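Local coordinates for sialidase B (Streptococcus pneumoniae serotype 4, PDB 4XJW), which cleaves terminal alpha-linked sialic acids from oligosaccharides, glycoproteins and glycolipids as a glycosyl hydrolase family 33 exo-sialidase, at residues A[98-103]-A[602-607]; A[495-500]-A[519-524]; A[545-550]-A[574-579]; A[568-573]-A[589-594]; A[626-631]-A[648-653]. The protein carries 1 engineered substitution. All blocks are in the same frame, centred on the assembly; numbering follows the deposited sequence.

Contact 1 of 5, residues A[98-103]-A[602-607]; sequences KHKGQA and YHYGID. Engineered in segment 602-607: Gly605 (natural residue Asp).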
# COMPACT_ATOMS: atom_id res chain seq x y z
N LYS A 98 -6.74 -18.97 -0.62
CA LYS A 98 -7.50 -19.51 0.52
C LYS A 98 -7.82 -18.41 1.52
O LYS A 98 -7.11 -17.40 1.61
CB LYS A 98 -6.69 -20.59 1.25
CG LYS A 98 -6.53 -21.90 0.49
CD LYS A 98 -5.82 -22.96 1.33
CE LYS A 98 -6.78 -23.66 2.30
NZ LYS A 98 -6.06 -24.39 3.38
N HIS A 99 -8.88 -18.62 2.30
CA HIS A 99 -9.31 -17.70 3.34
C HIS A 99 -10.06 -18.53 4.37
O HIS A 99 -10.94 -19.31 4.00
CB HIS A 99 -10.20 -16.61 2.74
CG HIS A 99 -10.74 -15.62 3.72
ND1 HIS A 99 -9.94 -14.76 4.44
CD2 HIS A 99 -12.01 -15.33 4.08
CE1 HIS A 99 -10.69 -14.00 5.22
NE2 HIS A 99 -11.95 -14.33 5.01
N LYS A 100 -9.68 -18.40 5.64
CA LYS A 100 -10.33 -19.11 6.74
C LYS A 100 -10.44 -20.62 6.50
O LYS A 100 -11.48 -21.23 6.79
CB LYS A 100 -11.70 -18.51 7.03
CG LYS A 100 -11.64 -17.10 7.57
CD LYS A 100 -13.04 -16.53 7.75
CE LYS A 100 -12.97 -15.14 8.34
NZ LYS A 100 -14.33 -14.58 8.60
N GLY A 101 -9.38 -21.19 5.96
CA GLY A 101 -9.29 -22.63 5.74
C GLY A 101 -10.07 -23.18 4.56
O GLY A 101 -10.26 -24.39 4.45
N GLN A 102 -10.53 -22.30 3.67
CA GLN A 102 -11.30 -22.74 2.50
C GLN A 102 -10.78 -22.07 1.24
O GLN A 102 -10.41 -20.89 1.27
CB GLN A 102 -12.79 -22.40 2.65
CG GLN A 102 -13.51 -23.10 3.80
CD GLN A 102 -15.01 -22.83 3.80
OE1 GLN A 102 -15.49 -21.96 4.53
NE2 GLN A 102 -15.75 -23.57 2.98
N ALA A 103 -10.75 -22.80 0.13
CA ALA A 103 -10.41 -22.20 -1.15
C ALA A 103 -11.38 -21.07 -1.50
O ALA A 103 -12.60 -21.20 -1.33
CB ALA A 103 -10.41 -23.26 -2.25
N TYR A 602 0.32 -20.12 17.83
CA TYR A 602 -0.53 -20.31 16.66
C TYR A 602 -0.04 -19.48 15.46
O TYR A 602 0.36 -18.33 15.63
CB TYR A 602 -1.97 -19.90 16.98
CG TYR A 602 -2.60 -20.66 18.14
CD1 TYR A 602 -3.07 -21.95 17.97
CD2 TYR A 602 -2.73 -20.06 19.39
CE1 TYR A 602 -3.65 -22.63 19.02
CE2 TYR A 602 -3.31 -20.73 20.44
CZ TYR A 602 -3.77 -22.02 20.25
OH TYR A 602 -4.35 -22.71 21.28
N HIS A 603 -0.04 -20.09 14.27
CA HIS A 603 0.28 -19.39 13.02
C HIS A 603 -0.91 -19.52 12.08
O HIS A 603 -1.30 -20.64 11.74
CB HIS A 603 1.50 -20.01 12.35
CG HIS A 603 2.79 -19.78 13.09
ND1 HIS A 603 3.81 -19.00 12.59
CD2 HIS A 603 3.22 -20.24 14.29
CE1 HIS A 603 4.81 -18.98 13.44
NE2 HIS A 603 4.48 -19.73 14.48
N TYR A 604 -1.48 -18.40 11.64
CA TYR A 604 -2.57 -18.44 10.66
C TYR A 604 -2.10 -17.90 9.32
O TYR A 604 -1.63 -16.77 9.23
CB TYR A 604 -3.76 -17.60 11.13
CG TYR A 604 -4.81 -17.41 10.05
CD1 TYR A 604 -5.70 -18.43 9.73
CD2 TYR A 604 -4.91 -16.21 9.36
CE1 TYR A 604 -6.65 -18.27 8.73
CE2 TYR A 604 -5.85 -16.03 8.37
CZ TYR A 604 -6.72 -17.06 8.06
OH TYR A 604 -7.66 -16.88 7.07
N GLY A 605 -2.23 -18.70 8.27
CA GLY A 605 -1.86 -18.25 6.93
C GLY A 605 -2.97 -17.40 6.32
O GLY A 605 -4.09 -17.87 6.11
N ILE A 606 -2.66 -16.14 6.02
CA ILE A 606 -3.62 -15.22 5.41
C ILE A 606 -4.07 -15.71 4.03
O ILE A 606 -5.24 -15.62 3.65
CB ILE A 606 -3.01 -13.81 5.31
CG1 ILE A 606 -2.77 -13.22 6.70
CG2 ILE A 606 -3.91 -12.88 4.48
CD1 ILE A 606 -4.00 -12.54 7.26
N ASP A 607 -3.12 -16.25 3.27
CA ASP A 607 -3.39 -16.84 1.97
C ASP A 607 -2.17 -17.72 1.67
O ASP A 607 -1.33 -17.92 2.55
CB ASP A 607 -3.60 -15.75 0.90
CG ASP A 607 -4.30 -16.26 -0.35
OD1 ASP A 607 -4.43 -17.49 -0.54
OD2 ASP A 607 -4.74 -15.41 -1.17
O HOH W 1 -7.35 -14.86 5.36

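Contact 2 of 5, residues A[495-500]-A[519-524]; sequences IPFKNA and RTTTGK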
# COMPACT_ATOMS: atom_id res chain seq x y z
N ILE A 495 20.48 -0.02 18.51
CA ILE A 495 20.22 -1.31 17.89
C ILE A 495 21.47 -1.78 17.13
O ILE A 495 22.20 -0.96 16.56
CB ILE A 495 18.96 -1.29 16.97
CG1 ILE A 495 19.11 -0.26 15.84
CG2 ILE A 495 17.70 -1.01 17.79
CD1 ILE A 495 17.87 -0.16 14.94
N PRO A 496 21.72 -3.10 17.13
CA PRO A 496 22.97 -3.63 16.55
C PRO A 496 23.02 -3.49 15.02
O PRO A 496 23.49 -4.40 14.34
CB PRO A 496 22.93 -5.12 16.93
CG PRO A 496 21.89 -5.24 18.02
CD PRO A 496 20.90 -4.16 17.74
N PHE A 497 22.56 -2.35 14.50
CA PHE A 497 22.37 -2.18 13.07
C PHE A 497 22.78 -0.80 12.58
O PHE A 497 22.44 0.21 13.20
CB PHE A 497 20.90 -2.42 12.69
CG PHE A 497 20.40 -3.77 13.07
CD1 PHE A 497 20.83 -4.90 12.39
CD2 PHE A 497 19.51 -3.93 14.13
CE1 PHE A 497 20.39 -6.15 12.74
CE2 PHE A 497 19.06 -5.19 14.50
CZ PHE A 497 19.51 -6.30 13.80
N LYS A 498 23.52 -0.77 11.48
CA LYS A 498 23.75 0.47 10.77
C LYS A 498 22.79 0.58 9.59
O LYS A 498 22.60 -0.38 8.84
CB LYS A 498 25.19 0.54 10.26
CG LYS A 498 26.16 1.07 11.28
CD LYS A 498 27.56 1.15 10.69
CE LYS A 498 28.59 1.52 11.74
NZ LYS A 498 29.98 1.35 11.22
N ASN A 499 22.17 1.74 9.47
CA ASN A 499 21.34 2.08 8.31
C ASN A 499 20.14 1.18 8.01
O ASN A 499 19.60 1.21 6.91
CB ASN A 499 22.21 2.21 7.05
CG ASN A 499 22.32 3.63 6.56
OD1 ASN A 499 21.33 4.22 6.12
ND2 ASN A 499 23.52 4.20 6.63
N ALA A 500 19.73 0.38 8.99
CA ALA A 500 18.59 -0.52 8.78
C ALA A 500 17.28 0.26 8.65
O ALA A 500 17.13 1.34 9.22
CB ALA A 500 18.50 -1.52 9.92
N ARG A 519 11.65 -4.63 12.48
CA ARG A 519 12.29 -5.17 11.30
C ARG A 519 13.81 -4.99 11.40
O ARG A 519 14.28 -3.97 11.91
CB ARG A 519 11.74 -4.40 10.10
CG ARG A 519 12.41 -4.66 8.77
CD ARG A 519 11.76 -3.75 7.72
NE ARG A 519 12.52 -3.75 6.48
CZ ARG A 519 12.19 -3.05 5.40
NH1 ARG A 519 11.10 -2.30 5.42
NH2 ARG A 519 12.94 -3.11 4.31
N THR A 520 14.56 -5.98 10.90
CA THR A 520 16.02 -5.95 10.91
C THR A 520 16.60 -6.37 9.56
O THR A 520 15.88 -6.53 8.57
CB THR A 520 16.64 -6.88 11.98
OG1 THR A 520 16.47 -8.25 11.60
CG2 THR A 520 16.02 -6.63 13.34
N THR A 521 17.91 -6.60 9.54
CA THR A 521 18.61 -7.04 8.33
C THR A 521 19.08 -8.48 8.48
O THR A 521 19.84 -8.99 7.65
CB THR A 521 19.81 -6.14 8.03
OG1 THR A 521 20.62 -6.00 9.21
CG2 THR A 521 19.36 -4.77 7.56
N THR A 522 18.64 -9.14 9.54
CA THR A 522 19.11 -10.48 9.92
C THR A 522 18.22 -11.62 9.44
O THR A 522 18.58 -12.79 9.62
CB THR A 522 19.23 -10.62 11.45
OG1 THR A 522 17.92 -10.74 12.03
CG2 THR A 522 19.94 -9.43 12.06
N GLY A 523 17.06 -11.31 8.87
CA GLY A 523 16.08 -12.32 8.55
C GLY A 523 15.18 -12.72 9.72
O GLY A 523 14.39 -13.65 9.60
N LYS A 524 15.34 -12.06 10.86
CA LYS A 524 14.50 -12.30 12.03
C LYS A 524 13.95 -11.00 12.57
O LYS A 524 14.62 -9.96 12.54
CB LYS A 524 15.29 -13.02 13.12
CG LYS A 524 15.68 -14.45 12.77
CD LYS A 524 16.42 -15.13 13.92
CE LYS A 524 16.83 -16.55 13.55
NZ LYS A 524 16.19 -16.98 12.27

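Contact 3 of 5, residues A[545-550]-A[574-579]; sequences GIQQTS and TPNSRS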
# COMPACT_ATOMS: atom_id res chain seq x y z
N GLY A 545 11.52 -18.54 14.87
CA GLY A 545 10.25 -19.13 14.50
C GLY A 545 9.48 -18.38 13.44
O GLY A 545 8.49 -18.88 12.91
N ILE A 546 9.90 -17.15 13.16
CA ILE A 546 9.33 -16.37 12.06
C ILE A 546 10.47 -16.01 11.13
O ILE A 546 11.51 -15.55 11.61
CB ILE A 546 8.65 -15.08 12.55
CG1 ILE A 546 7.51 -15.41 13.52
CG2 ILE A 546 8.10 -14.27 11.37
CD1 ILE A 546 6.83 -14.19 14.08
N GLN A 547 10.30 -16.23 9.83
CA GLN A 547 11.33 -15.85 8.86
C GLN A 547 10.97 -14.57 8.11
O GLN A 547 9.82 -14.39 7.71
CB GLN A 547 11.54 -16.94 7.80
CG GLN A 547 11.57 -18.37 8.31
CD GLN A 547 12.47 -18.54 9.51
OE1 GLN A 547 13.57 -17.98 9.56
NE2 GLN A 547 12.00 -19.31 10.49
N GLN A 548 11.96 -13.70 7.92
CA GLN A 548 11.85 -12.61 6.96
C GLN A 548 13.01 -12.69 5.99
O GLN A 548 13.92 -13.50 6.17
CB GLN A 548 11.84 -11.25 7.66
CG GLN A 548 10.50 -10.92 8.32
CD GLN A 548 10.28 -9.44 8.54
OE1 GLN A 548 11.20 -8.63 8.44
NE2 GLN A 548 9.05 -9.09 8.88
N THR A 549 12.97 -11.87 4.95
CA THR A 549 14.07 -11.76 4.01
C THR A 549 15.20 -10.96 4.63
O THR A 549 15.05 -10.34 5.68
CB THR A 549 13.64 -10.99 2.78
OG1 THR A 549 13.17 -9.70 3.19
CG2 THR A 549 12.54 -11.73 2.01
N SER A 550 16.34 -10.97 3.96
CA SER A 550 17.48 -10.16 4.38
C SER A 550 17.16 -8.68 4.54
O SER A 550 17.70 -8.03 5.43
CB SER A 550 18.65 -10.36 3.40
OG SER A 550 18.28 -10.03 2.07
N THR A 574 2.83 -10.27 9.60
CA THR A 574 4.09 -10.18 8.85
C THR A 574 4.08 -11.24 7.77
O THR A 574 3.43 -12.27 7.92
CB THR A 574 5.30 -10.44 9.79
OG1 THR A 574 6.52 -10.49 9.03
CG2 THR A 574 5.13 -11.75 10.55
N PRO A 575 4.82 -11.00 6.67
CA PRO A 575 5.16 -12.13 5.81
C PRO A 575 6.01 -13.12 6.62
O PRO A 575 6.80 -12.72 7.49
CB PRO A 575 6.02 -11.49 4.72
CG PRO A 575 6.59 -10.25 5.37
CD PRO A 575 5.43 -9.75 6.20
N ASN A 576 5.85 -14.41 6.34
CA ASN A 576 6.74 -15.40 6.95
C ASN A 576 7.42 -16.14 5.82
O ASN A 576 6.92 -17.17 5.34
CB ASN A 576 5.94 -16.37 7.82
CG ASN A 576 6.83 -17.25 8.69
OD1 ASN A 576 8.03 -17.35 8.46
ND2 ASN A 576 6.23 -17.90 9.68
N SER A 577 8.54 -15.59 5.38
CA SER A 577 9.25 -16.09 4.20
C SER A 577 10.67 -15.58 4.22
O SER A 577 10.91 -14.42 4.54
CB SER A 577 8.56 -15.62 2.91
OG SER A 577 9.34 -15.94 1.76
N ARG A 578 11.63 -16.44 3.87
CA ARG A 578 13.03 -16.02 3.74
C ARG A 578 13.31 -15.46 2.35
O ARG A 578 14.38 -14.91 2.10
CB ARG A 578 13.98 -17.19 3.97
CG ARG A 578 13.97 -17.75 5.37
CD ARG A 578 14.92 -18.94 5.48
NE ARG A 578 15.65 -18.92 6.74
CZ ARG A 578 16.49 -19.88 7.13
NH1 ARG A 578 16.69 -20.93 6.35
NH2 ARG A 578 17.11 -19.78 8.29
N SER A 579 12.32 -15.59 1.46
CA SER A 579 12.52 -15.39 0.03
C SER A 579 11.97 -14.07 -0.51
O SER A 579 12.63 -13.39 -1.29
CB SER A 579 11.89 -16.56 -0.73
OG SER A 579 12.09 -16.44 -2.12
O HOH W 2 7.56 -20.24 11.05
O HOH W 3 16.58 -12.95 2.02

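Contact 4 of 5, residues A[568-573]-A[589-594]; sequences EAVILS and GLVNKE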
# COMPACT_ATOMS: atom_id res chain seq x y z
N GLU A 568 -2.62 -14.12 28.46
CA GLU A 568 -2.66 -12.85 27.74
C GLU A 568 -1.96 -13.06 26.41
O GLU A 568 -1.02 -13.86 26.30
CB GLU A 568 -1.99 -11.75 28.55
CG GLU A 568 -2.69 -11.53 29.89
CD GLU A 568 -2.02 -10.47 30.74
OE1 GLU A 568 -1.29 -9.63 30.17
OE2 GLU A 568 -2.23 -10.48 31.97
N ALA A 569 -2.42 -12.34 25.40
CA ALA A 569 -2.01 -12.65 24.03
C ALA A 569 -1.56 -11.43 23.23
O ALA A 569 -2.14 -10.35 23.35
CB ALA A 569 -3.13 -13.37 23.31
N VAL A 570 -0.53 -11.65 22.42
CA VAL A 570 -0.04 -10.67 21.46
C VAL A 570 -0.24 -11.25 20.07
O VAL A 570 -0.10 -12.46 19.87
CB VAL A 570 1.45 -10.38 21.73
CG1 VAL A 570 2.10 -9.63 20.58
CG2 VAL A 570 1.58 -9.61 23.02
N ILE A 571 -0.61 -10.41 19.10
CA ILE A 571 -0.75 -10.88 17.73
C ILE A 571 0.16 -10.07 16.80
O ILE A 571 0.16 -8.84 16.83
CB ILE A 571 -2.20 -10.83 17.24
CG1 ILE A 571 -3.10 -11.58 18.22
CG2 ILE A 571 -2.31 -11.42 15.84
CD1 ILE A 571 -4.59 -11.43 17.94
N LEU A 572 0.97 -10.78 16.02
CA LEU A 572 1.86 -10.17 15.05
C LEU A 572 1.34 -10.43 13.63
O LEU A 572 0.79 -11.49 13.35
CB LEU A 572 3.26 -10.76 15.17
CG LEU A 572 4.05 -10.65 16.47
CD1 LEU A 572 5.47 -11.20 16.24
CD2 LEU A 572 4.13 -9.22 16.98
N SER A 573 1.53 -9.46 12.74
CA SER A 573 1.22 -9.63 11.31
C SER A 573 2.48 -9.35 10.50
O SER A 573 3.11 -8.31 10.68
CB SER A 573 0.12 -8.65 10.91
OG SER A 573 0.04 -8.51 9.51
N GLY A 589 0.85 -15.07 20.05
CA GLY A 589 1.76 -15.44 21.13
C GLY A 589 1.11 -15.27 22.49
O GLY A 589 0.41 -14.29 22.73
N LEU A 590 1.36 -16.22 23.39
CA LEU A 590 0.82 -16.14 24.75
C LEU A 590 1.93 -15.74 25.72
O LEU A 590 3.05 -16.25 25.63
CB LEU A 590 0.23 -17.49 25.17
CG LEU A 590 -0.75 -18.12 24.19
CD1 LEU A 590 -1.37 -19.38 24.78
CD2 LEU A 590 -1.83 -17.13 23.80
N VAL A 591 1.61 -14.81 26.62
CA VAL A 591 2.61 -14.27 27.54
C VAL A 591 2.78 -15.15 28.78
O VAL A 591 1.80 -15.52 29.43
CB VAL A 591 2.24 -12.83 27.98
CG1 VAL A 591 3.29 -12.28 28.94
CG2 VAL A 591 2.11 -11.92 26.76
N ASN A 592 4.03 -15.48 29.07
CA ASN A 592 4.40 -16.14 30.31
C ASN A 592 4.57 -15.06 31.38
O ASN A 592 5.51 -14.27 31.32
CB ASN A 592 5.71 -16.91 30.11
CG ASN A 592 6.08 -17.78 31.30
OD1 ASN A 592 5.55 -17.60 32.39
ND2 ASN A 592 6.98 -18.72 31.08
N LYS A 593 3.66 -15.03 32.34
CA LYS A 593 3.65 -13.98 33.37
C LYS A 593 4.89 -14.02 34.27
O LYS A 593 5.18 -13.06 34.98
CB LYS A 593 2.38 -14.06 34.22
CG LYS A 593 1.10 -13.91 33.42
CD LYS A 593 1.00 -12.54 32.75
CE LYS A 593 0.80 -11.43 33.77
NZ LYS A 593 0.58 -10.10 33.13
N GLU A 594 5.63 -15.12 34.22
CA GLU A 594 6.86 -15.30 34.98
C GLU A 594 7.88 -14.22 34.63
O GLU A 594 8.44 -13.57 35.51
CB GLU A 594 7.45 -16.66 34.64
CG GLU A 594 8.30 -17.32 35.71
CD GLU A 594 8.97 -18.59 35.19
OE1 GLU A 594 9.20 -18.67 33.97
OE2 GLU A 594 9.26 -19.49 36.00
O HOH W 4 -0.50 -14.55 30.41

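Contact 5 of 5, residues A[626-631]-A[648-653]; sequences IGVLFE and QYIDLE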
# COMPACT_ATOMS: atom_id res chain seq x y z
N ILE A 626 -10.68 -9.29 14.56
CA ILE A 626 -9.43 -8.68 14.15
C ILE A 626 -9.59 -8.16 12.73
O ILE A 626 -10.02 -8.89 11.84
CB ILE A 626 -8.29 -9.70 14.16
CG1 ILE A 626 -8.13 -10.35 15.54
CG2 ILE A 626 -6.99 -9.03 13.72
CD1 ILE A 626 -7.79 -9.40 16.67
N GLY A 627 -9.30 -6.88 12.52
CA GLY A 627 -9.25 -6.33 11.18
C GLY A 627 -7.82 -6.24 10.69
O GLY A 627 -6.92 -5.87 11.45
N VAL A 628 -7.61 -6.62 9.43
CA VAL A 628 -6.28 -6.59 8.81
C VAL A 628 -6.40 -5.82 7.50
O VAL A 628 -7.22 -6.15 6.65
CB VAL A 628 -5.74 -8.02 8.54
CG1 VAL A 628 -4.30 -7.95 8.05
CG2 VAL A 628 -5.82 -8.89 9.78
N LEU A 629 -5.62 -4.76 7.36
CA LEU A 629 -5.51 -4.01 6.12
C LEU A 629 -4.07 -4.17 5.65
O LEU A 629 -3.14 -3.79 6.35
CB LEU A 629 -5.84 -2.53 6.35
CG LEU A 629 -5.80 -1.63 5.12
CD1 LEU A 629 -6.88 -2.06 4.13
CD2 LEU A 629 -5.99 -0.18 5.54
N PHE A 630 -3.89 -4.76 4.48
CA PHE A 630 -2.54 -5.15 4.09
C PHE A 630 -2.28 -5.04 2.60
O PHE A 630 -3.22 -5.09 1.78
CB PHE A 630 -2.26 -6.59 4.55
CG PHE A 630 -3.08 -7.63 3.83
CD1 PHE A 630 -4.39 -7.90 4.24
CD2 PHE A 630 -2.55 -8.34 2.76
CE1 PHE A 630 -5.16 -8.86 3.58
CE2 PHE A 630 -3.31 -9.30 2.11
CZ PHE A 630 -4.61 -9.57 2.51
N GLU A 631 -1.00 -4.92 2.25
CA GLU A 631 -0.56 -4.92 0.88
C GLU A 631 -0.53 -6.35 0.37
O GLU A 631 0.38 -7.11 0.72
CB GLU A 631 0.83 -4.27 0.80
CG GLU A 631 0.82 -2.76 1.13
CD GLU A 631 2.22 -2.16 1.21
OE1 GLU A 631 3.22 -2.92 1.31
OE2 GLU A 631 2.32 -0.92 1.14
N GLN A 648 -5.87 -4.30 0.70
CA GLN A 648 -7.17 -4.92 0.95
C GLN A 648 -7.41 -5.18 2.42
O GLN A 648 -6.46 -5.32 3.20
CB GLN A 648 -7.25 -6.24 0.17
CG GLN A 648 -7.12 -6.05 -1.33
CD GLN A 648 -7.17 -7.33 -2.13
OE1 GLN A 648 -7.23 -8.42 -1.57
NE2 GLN A 648 -7.12 -7.19 -3.46
N TYR A 649 -8.68 -5.23 2.80
CA TYR A 649 -9.11 -5.36 4.19
C TYR A 649 -9.87 -6.68 4.40
O TYR A 649 -10.80 -7.00 3.65
CB TYR A 649 -10.02 -4.19 4.58
CG TYR A 649 -10.60 -4.30 5.98
CD1 TYR A 649 -9.84 -3.96 7.09
CD2 TYR A 649 -11.91 -4.75 6.19
CE1 TYR A 649 -10.36 -4.05 8.38
CE2 TYR A 649 -12.44 -4.86 7.49
CZ TYR A 649 -11.65 -4.51 8.57
OH TYR A 649 -12.13 -4.60 9.86
N ILE A 650 -9.49 -7.41 5.44
CA ILE A 650 -10.23 -8.62 5.83
C ILE A 650 -10.60 -8.57 7.31
O ILE A 650 -9.98 -7.86 8.10
CB ILE A 650 -9.45 -9.91 5.53
CG1 ILE A 650 -8.11 -9.92 6.29
CG2 ILE A 650 -9.23 -10.08 4.02
CD1 ILE A 650 -7.38 -11.25 6.22
N ASP A 651 -11.61 -9.36 7.68
CA ASP A 651 -12.07 -9.50 9.05
C ASP A 651 -11.84 -10.94 9.50
O ASP A 651 -12.27 -11.88 8.82
CB ASP A 651 -13.57 -9.16 9.12
CG ASP A 651 -14.15 -9.30 10.52
OD1 ASP A 651 -14.44 -10.44 10.94
OD2 ASP A 651 -14.33 -8.26 11.19
N LEU A 652 -11.16 -11.12 10.63
CA LEU A 652 -10.90 -12.46 11.16
C LEU A 652 -11.39 -12.58 12.59
O LEU A 652 -11.47 -11.59 13.33
CB LEU A 652 -9.42 -12.78 11.09
CG LEU A 652 -8.82 -12.89 9.68
CD1 LEU A 652 -7.29 -12.91 9.75
CD2 LEU A 652 -9.35 -14.12 8.98
N GLU A 653 -11.73 -13.80 12.99
CA GLU A 653 -12.07 -14.10 14.38
C GLU A 653 -10.96 -14.93 15.02
O GLU A 653 -10.22 -15.62 14.32
CB GLU A 653 -13.40 -14.86 14.45
CG GLU A 653 -14.57 -14.06 13.92
CD GLU A 653 -15.89 -14.78 14.11
OE1 GLU A 653 -16.44 -14.73 15.23
OE2 GLU A 653 -16.36 -15.39 13.13

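Contact 1 of 5, residues A[98-103]-A[602-607]
An interface between two domains is made here: the type I' turn from His99 to Gln102, in the concanavalin-like N-terminal domain, meets the end of strand 597-605 of the sialidase beta-propeller. Two direct bonds cross it, and both use backbone N-H groups of the turn segment. Lys100 N donates to Tyr604 OH at 2.9 Å, with an N-H...acceptor angle of 154°, arriving at the edge of the phenol ring near its plane. Tyr604 extends its ring to the turn because CG lies anti to the backbone N (chi1 170°). The second bond, from Lys98 N to Asp607 OD1, measures 2.7 Å and meets the carboxylate from above its plane, 45° out of it. One water sits beside the phenol oxygen, 2.7 Å from Tyr604 OH and 2.8 Å from His99 ND1, and also donates to Ile606 O at 2.8 Å. The phenol oxygen therefore has a backbone and a water partner, and the water ties side chains of both domains to a carbonyl. Asp607 OD2 has partners of its own, a salt bridge to Lys632 and a bond from Gly97 N. Strand 647-652 lies alongside, with Leu652 touching His99, Lys100 and Tyr604, while strand 584-592 pairs with strand 597-605 on the propeller side.

Contact 2 of 5, residues A[495-500]-A[519-524]
Next to the substrate site of the propeller, the loop after strand 489-494 packs against the turn between strands 513-518 and 526-530, which begins with Arg519, a substrate-binding residue by similarity. Phe497 carries the meeting, its ring entering a row of three threonines. Thr522 CG2 lies in the ring plane at its edge, 3.4 Å from Phe497 CE1. Thr520 comes in obliquely at the far end of the ring, its CB 3.4 Å from Phe497 CZ, and Thr521 OG1 stands 3.4 Å from Phe497 CD1. Alongside, Ala500 CB reaches Thr521 CG2 at 4.1 Å. Thr520 and Thr522 turn their methyls to the ring and their hydroxyls to their own turn: in Thr520, OG1 lies between the backbone N and the carbonyl carbon (chi1 71°). From there it donates to Lys524 O at 2.7 Å, in the carbonyl plane, and accepts from Thr522 N and Thr522 OG1. Thr522 OG1 in turn accepts from Lys524 N, making two successive ST turns. The chemistry thus divides: van der Waals contact alone holds loop to turn, burying Thr521 N without a partner in the model, whereas the hydroxyl network fixes the turn's shape just after Arg519, whose guanidinium forms a salt bridge with Glu503.

Contact 3 of 5, residues A[545-550]-A[574-579]
Gln547 is held through both its backbone polar atoms. Its N donates to Asn576 OD1 at 2.9 Å, nearly straight at 165° but from above the carbonyl plane of the amide. Its O accepts from Ser577 N at 2.9 Å, more bent at 138°, and also receives a CA-H...O contact from Asn576. The Gln547 side chain lies beside that of Arg578 and points the same way, Gln547 CB to Arg578 CG 3.5 Å, with the amide plane turned nearly perpendicular to the guanidinium. Gln548 extends the other way and donates from NE2 to Thr574 OG1 at 2.9 Å, the hydroxyl lying in the amide plane. Thr574 OG1, anti to its own N (chi1 174°), donates to Pro575 O at 2.7 Å, so that donor and acceptor roles at this hydroxyl are settled. In the next shell, Gln548 OE1 accepts from Thr553 N, and Asn576 ND2 binds Gln585 OE1 and a water that donates to Gly545 O. At the other end a second water links Ser550 N to Arg578 O, and Ser577 OG accepts from Ser579 N in an ST turn. The contact thus fastens the loop between strands 541-542 and 556-559 to the end of strand 569-575 and the loop after it, close to the substrate-binding arginines Arg519 and Arg581 (both by similarity), with strand 584-592 flanking Asn576.

Contact 4 of 5, residues A[568-573]-A[589-594]
Gly589 O accepts from Val570 N at 2.8 Å and takes a CA-H...O contact from Ala569 CA at 3.2 Å. Gly589 N bonds in return to Val570 O, also at 2.8 Å, which completes a hydrogen-bonded pair of antiparallel strands, and Val591 N reaches Glu568 O at 2.8 Å. One water extends the ladder, accepting from Glu568 N and donating to Val591 O. Ala569 CB touches Leu590 CD2 at 4.0 Å on one face; Val570 and Val591 lie on the other, where both touch Leu509 of strand 504-510. Next to the ladder in sequence, Glu568 OE2 forms a salt bridge with Lys593 NZ at 3.1 Å, the ammonium meeting it from above the carboxylate plane, while OE1 pairs with Lys559. The lysine gets there by bending at chi2 and chi3 (-63° and -69°), crossing the extended glutamate at about a right angle. With a cation at each oxygen, the carboxylate would be expected to stay ionised. This hairpin of a propeller blade is continued by strand 556-559 beside 569-575 and by strand 597-605 beside 584-592.

Contact 5 of 5, residues A[626-631]-A[648-653]
The Tyr649 ring lies obliquely across the neighbouring strand, its CD1 3.4 Å from Val628 O and its OH 3.6 Å from Gly627 CA; a Trp251 ring meets it edge-to-face. On the opposite side of the sheet the Phe630 ring approaches Gln648 O and Ile650 obliquely, Phe630 CE1 to Ile650 CG1 4.1 Å, and stacks with Tyr613. Phe630 CG sits between the backbone N and the carbonyl carbon (chi1 67°), which brings the ring back over the adjacent strand. Gly627, with no side chain, lies where the phenol passes. Val628 CB packs on Ile650 CG1 at 3.8 Å on the phenylalanine face, Leu629 CD1 on Tyr649 CB at 3.8 Å on the tyrosine face. Three hydrogen-bonded antiparallel pairs, Ile626 with Leu652, Val628 with Ile650 and Phe630 with Gln648, give six bonds, from Ile626 N to Leu652 O at 2.7 Å to Gln648 N to Phe630 O at 3.0 Å. Gln648 has Trp96 as an outside partner, Asp651 has His625. The chemistry implies a mostly apolar ladder whose hydrogen-bonded pairs satisfy each other, the alternate residues of 626-631 bonding to strand 616-620 and its approach; Glu631 leads to the active site through a salt bridge with Arg207, substrate-binding by similarity.

In the fold
Contact 5 is the most central, an extended buried strand ladder, and contact 4 is a buried hairpin ladder farther out that ends in a salt bridge to exposed Lys593. The two touch through Ile571 and Ile626. Contacts 2 and 3 lie in loops near the substrate site and are joined by a probable hydrogen bond from Gln548 N to Gly523 O; contact 2 has no hydrogen bond between its segments, only packing round one ring, whereas contact 3 is largely polar. Contacts 3 and 4 share strand 569-575 and, with contact 1, reach one four-stranded sheet. Of the five, partly buried contact 1 joins the two domains, through water and side-chain acceptors, and rests on contact 5 at Leu652.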